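Local coordinates for protein nigerythrin (Desulfovibrio vulgaris subsp. vulgaris, PDB 1YUZ) that reduces peroxide as an NADH peroxidase in vitro, pairing a hemerythrin-like diiron centre with a rubredoxin-like iron centre in a homodimer, at residues Ile37-Ala45 against Lys93-Ala101. Residues are numbered along the deposited sequence; the frame is centred on the assembly and turned at random.
Sequences IAGETGAHA and KPTVAAPSA. With FE (Fe (III) ion), chain F.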
ATOM      1  N   ILE B  37      22.056   2.306  -0.502  1.00 10.72           N
ATOM      2  CA  ILE B  37      22.470   2.476   0.883  1.00 10.68           C
ATOM      3  C   ILE B  37      22.077   3.869   1.356  1.00 10.76           C
ATOM      4  O   ILE B  37      21.568   4.033   2.463  1.00 10.67           O
ATOM      5  CB  ILE B  37      23.993   2.277   1.042  1.00 10.67           C
ATOM      6  CG1 ILE B  37      24.329   0.796   0.857  1.00 10.73           C
ATOM      7  CG2 ILE B  37      24.450   2.759   2.414  1.00 10.68           C
ATOM      8  CD1 ILE B  37      25.801   0.511   0.744  1.00 10.81           C
ATOM      9  N   ALA B  38      22.297   4.870   0.510  1.00 10.85           N
ATOM     10  CA  ALA B  38      21.948   6.242   0.867  1.00 10.98           C
ATOM     11  C   ALA B  38      20.448   6.339   1.127  1.00 10.93           C
ATOM     12  O   ALA B  38      20.016   6.911   2.129  1.00 11.15           O
ATOM     13  CB  ALA B  38      22.351   7.197  -0.252  1.00 11.17           C
ATOM     14  N   GLY B  39      19.663   5.769   0.221  1.00 10.90           N
ATOM     15  CA  GLY B  39      18.220   5.799   0.370  1.00 10.67           C
ATOM     16  C   GLY B  39      17.744   5.078   1.616  1.00 10.53           C
ATOM     17  O   GLY B  39      16.862   5.564   2.323  1.00 10.73           O
ATOM     18  N   GLU B  40      18.327   3.918   1.894  1.00 10.25           N
ATOM     19  CA  GLU B  40      17.938   3.144   3.065  1.00 10.09           C
ATOM     20  C   GLU B  40      18.365   3.824   4.354  1.00 10.00           C
ATOM     21  O   GLU B  40      17.714   3.676   5.384  1.00  9.86           O
ATOM     22  CB  GLU B  40      18.527   1.737   2.982  1.00 10.00           C
ATOM     23  CG  GLU B  40      18.023   0.951   1.771  1.00 10.10           C
ATOM     24  CD  GLU B  40      16.537   0.614   1.851  1.00 10.11           C
ATOM     25  OE1 GLU B  40      15.740   1.447   2.343  1.00 10.25           O
ATOM     26  OE2 GLU B  40      16.164  -0.490   1.411  1.00 10.02           O
ATOM     27  N   THR B  41      19.460   4.574   4.295  1.00 10.08           N
ATOM     28  CA  THR B  41      19.933   5.289   5.466  1.00 10.16           C
ATOM     29  C   THR B  41      18.891   6.359   5.780  1.00 10.12           C
ATOM     30  O   THR B  41      18.577   6.614   6.939  1.00 10.19           O
ATOM     31  CB  THR B  41      21.314   5.915   5.195  1.00 10.19           C
ATOM     32  OG1 THR B  41      22.244   4.868   4.880  1.00 10.49           O
ATOM     33  CG2 THR B  41      21.820   6.663   6.418  1.00 10.45           C
ATOM     34  N   GLY B  42      18.340   6.966   4.734  1.00  9.97           N
ATOM     35  CA  GLY B  42      17.309   7.968   4.929  1.00 10.00           C
ATOM     36  C   GLY B  42      16.040   7.313   5.453  1.00  9.98           C
ATOM     37  O   GLY B  42      15.377   7.844   6.341  1.00 10.03           O
ATOM     38  N   ALA B  43      15.697   6.151   4.902  1.00  9.88           N
ATOM     39  CA  ALA B  43      14.504   5.428   5.332  1.00  9.85           C
ATOM     40  C   ALA B  43      14.610   5.050   6.804  1.00  9.81           C
ATOM     41  O   ALA B  43      13.642   5.159   7.556  1.00  9.80           O
ATOM     42  CB  ALA B  43      14.315   4.176   4.484  1.00  9.90           C
ATOM     43  N   HIS B  44      15.788   4.598   7.216  1.00  9.92           N
ATOM     44  CA  HIS B  44      15.986   4.214   8.603  1.00 10.20           C
ATOM     45  C   HIS B  44      15.764   5.408   9.515  1.00 10.22           C
ATOM     46  O   HIS B  44      15.095   5.301  10.543  1.00 10.25           O
ATOM     47  CB  HIS B  44      17.394   3.659   8.815  1.00 10.69           C
ATOM     48  CG  HIS B  44      17.632   3.165  10.205  1.00 11.11           C
ATOM     49  ND1 HIS B  44      17.973   3.999  11.248  1.00 11.51           N
ATOM     50  CD2 HIS B  44      17.525   1.924  10.735  1.00 11.51           C
ATOM     51  CE1 HIS B  44      18.067   3.290  12.361  1.00 11.58           C
ATOM     52  NE2 HIS B  44      17.800   2.029  12.076  1.00 11.88           N
ATOM     53  N   ALA B  45      16.328   6.550   9.138  1.00 10.18           N
ATOM     54  CA  ALA B  45      16.172   7.757   9.936  1.00 10.13           C
ATOM     55  C   ALA B  45      14.704   8.170   9.983  1.00 10.08           C
ATOM     56  O   ALA B  45      14.197   8.588  11.022  1.00 10.10           O
ATOM     57  CB  ALA B  45      17.019   8.881   9.352  1.00 10.24           C
ATOM     58  N   LYS B  93      29.916   3.983   5.071  1.00 20.83           N
ATOM     59  CA  LYS B  93      28.473   4.182   5.043  1.00 20.53           C
ATOM     60  C   LYS B  93      28.158   5.610   5.462  1.00 20.17           C
ATOM     61  O   LYS B  93      28.746   6.134   6.410  1.00 20.22           O
ATOM     62  CB  LYS B  93      27.777   3.199   5.984  1.00 20.71           C
ATOM     63  CG  LYS B  93      27.796   1.763   5.492  1.00 20.93           C
ATOM     64  CD  LYS B  93      27.139   0.827   6.488  1.00 21.12           C
ATOM     65  CE  LYS B  93      27.909   0.787   7.796  1.00 21.34           C
ATOM     66  NZ  LYS B  93      27.280  -0.133   8.779  1.00 21.55           N
ATOM     67  N   PRO B  94      27.225   6.261   4.756  1.00 19.77           N
ATOM     68  CA  PRO B  94      26.856   7.638   5.081  1.00 19.39           C
ATOM     69  C   PRO B  94      25.944   7.732   6.295  1.00 19.04           C
ATOM     70  O   PRO B  94      25.379   6.736   6.749  1.00 19.01           O
ATOM     71  CB  PRO B  94      26.159   8.101   3.811  1.00 19.43           C
ATOM     72  CG  PRO B  94      25.421   6.860   3.399  1.00 19.56           C
ATOM     73  CD  PRO B  94      26.475   5.780   3.580  1.00 19.67           C
ATOM     74  N   THR B  95      25.825   8.942   6.827  1.00 18.64           N
ATOM     75  CA  THR B  95      24.951   9.200   7.958  1.00 18.14           C
ATOM     76  C   THR B  95      24.088  10.367   7.513  1.00 17.64           C
ATOM     77  O   THR B  95      24.527  11.204   6.722  1.00 17.55           O
ATOM     78  CB  THR B  95      25.736   9.590   9.225  1.00 18.31           C
ATOM     79  OG1 THR B  95      26.505  10.769   8.968  1.00 18.66           O
ATOM     80  CG2 THR B  95      26.669   8.461   9.643  1.00 18.45           C
ATOM     81  N   VAL B  96      22.853  10.412   7.996  1.00 17.03           N
ATOM     82  CA  VAL B  96      21.939  11.480   7.621  1.00 16.47           C
ATOM     83  C   VAL B  96      21.257  12.061   8.846  1.00 16.06           C
ATOM     84  O   VAL B  96      21.296  11.477   9.928  1.00 16.18           O
ATOM     85  CB  VAL B  96      20.847  10.965   6.664  1.00 16.42           C
ATOM     86  CG1 VAL B  96      21.486  10.359   5.425  1.00 16.55           C
ATOM     87  CG2 VAL B  96      19.975   9.937   7.376  1.00 16.41           C
ATOM     88  N   ALA B  97      20.634  13.218   8.666  1.00 15.53           N
ATOM     89  CA  ALA B  97      19.923  13.869   9.750  1.00 15.05           C
ATOM     90  C   ALA B  97      18.529  13.269   9.811  1.00 14.68           C
ATOM     91  O   ALA B  97      18.066  12.651   8.850  1.00 14.76           O
ATOM     92  CB  ALA B  97      19.840  15.364   9.499  1.00 14.93           C
ATOM     93  N   ALA B  98      17.863  13.444  10.944  1.00 14.24           N
ATOM     94  CA  ALA B  98      16.519  12.924  11.113  1.00 13.89           C
ATOM     95  C   ALA B  98      15.505  13.903  10.532  1.00 13.64           C
ATOM     96  O   ALA B  98      15.626  15.119  10.705  1.00 13.48           O
ATOM     97  CB  ALA B  98      16.237  12.693  12.586  1.00 13.93           C
ATOM     98  N   PRO B  99      14.496  13.385   9.816  1.00 13.39           N
ATOM     99  CA  PRO B  99      13.457  14.225   9.216  1.00 13.31           C
ATOM    100  C   PRO B  99      12.345  14.438  10.234  1.00 13.28           C
ATOM    101  O   PRO B  99      12.363  13.842  11.310  1.00 13.13           O
ATOM    102  CB  PRO B  99      12.990  13.383   8.040  1.00 13.28           C
ATOM    103  CG  PRO B  99      13.025  11.999   8.631  1.00 13.22           C
ATOM    104  CD  PRO B  99      14.350  11.981   9.385  1.00 13.33           C
ATOM    105  N   SER B 100      11.384  15.289   9.896  1.00 13.37           N
ATOM    106  CA  SER B 100      10.256  15.537  10.781  1.00 13.54           C
ATOM    107  C   SER B 100       9.262  14.390  10.690  1.00 13.52           C
ATOM    108  O   SER B 100       9.135  13.738   9.652  1.00 13.94           O
ATOM    109  CB  SER B 100       9.531  16.827  10.391  1.00 13.82           C
ATOM    110  OG  SER B 100      10.151  17.964  10.952  1.00 14.47           O
ATOM    111  N   ALA B 101       8.567  14.151  11.792  1.00 13.38           N
ATOM    112  CA  ALA B 101       7.539  13.123  11.857  1.00 13.28           C
ATOM    113  C   ALA B 101       6.248  13.900  12.063  1.00 13.28           C
ATOM    114  O   ALA B 101       6.200  14.815  12.882  1.00 13.50           O
ATOM    115  CB  ALA B 101       7.786  12.201  13.037  1.00 13.26           C
TER
HETATM  116 FE    FE F 301      14.042   0.290   1.981  1.00 10.00          FE
HETATM  117  O   HOH W   1      24.484   4.161   6.346  1.00 17.63           O
HETATM  118  O   HOH W   2      12.244   0.765   2.610  1.00 13.29           O
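In the ferritin-like four-helix bundle of nigerythrin, the long connection between helices 60-87 and 104-132 runs as an extended strap along the outside of helix 29-56, where Pro94, Val96 and Pro99 meet Ile37, Thr41 and Ala45. No direct hydrogen bond joins the two segments, so small apolar groups and one water carry the contact. The prolines suit an extended loop, offering apolar ring carbons and no backbone N-H. Ile37 lays CG2 against Pro94 CD at 3.8 Å, the two side chains crossing at about a right angle. Thr41 suits the middle because its two branches do different work. With OG1 beside the backbone N (chi1 -60°) and CG2 anti to it, the methyl lies 3.8 Å from Val96 CG1, while OG1 donates to Ile37 O at 2.6 Å. That carbonyl also accepts the backbone N of Thr41, from the opposite face of its plane. A water donates to both Thr41 OG1 and Pro94 O, 2.8 Å from each. Branched Val96 also rests CG2 against Thr41 O in van der Waals contact and 3.7 Å from Ala45 CB, whose small size lets the loop backbone come close. Pro99 CD finishes the row 3.8 Å from Ala45 O. Glu40, not touching the loop, chelates the iron(III) ion on the helix's inner side, alongside Glu73, Glu118 and Glu149, one half of the carboxylate-rich diiron site of the rubrerythrins.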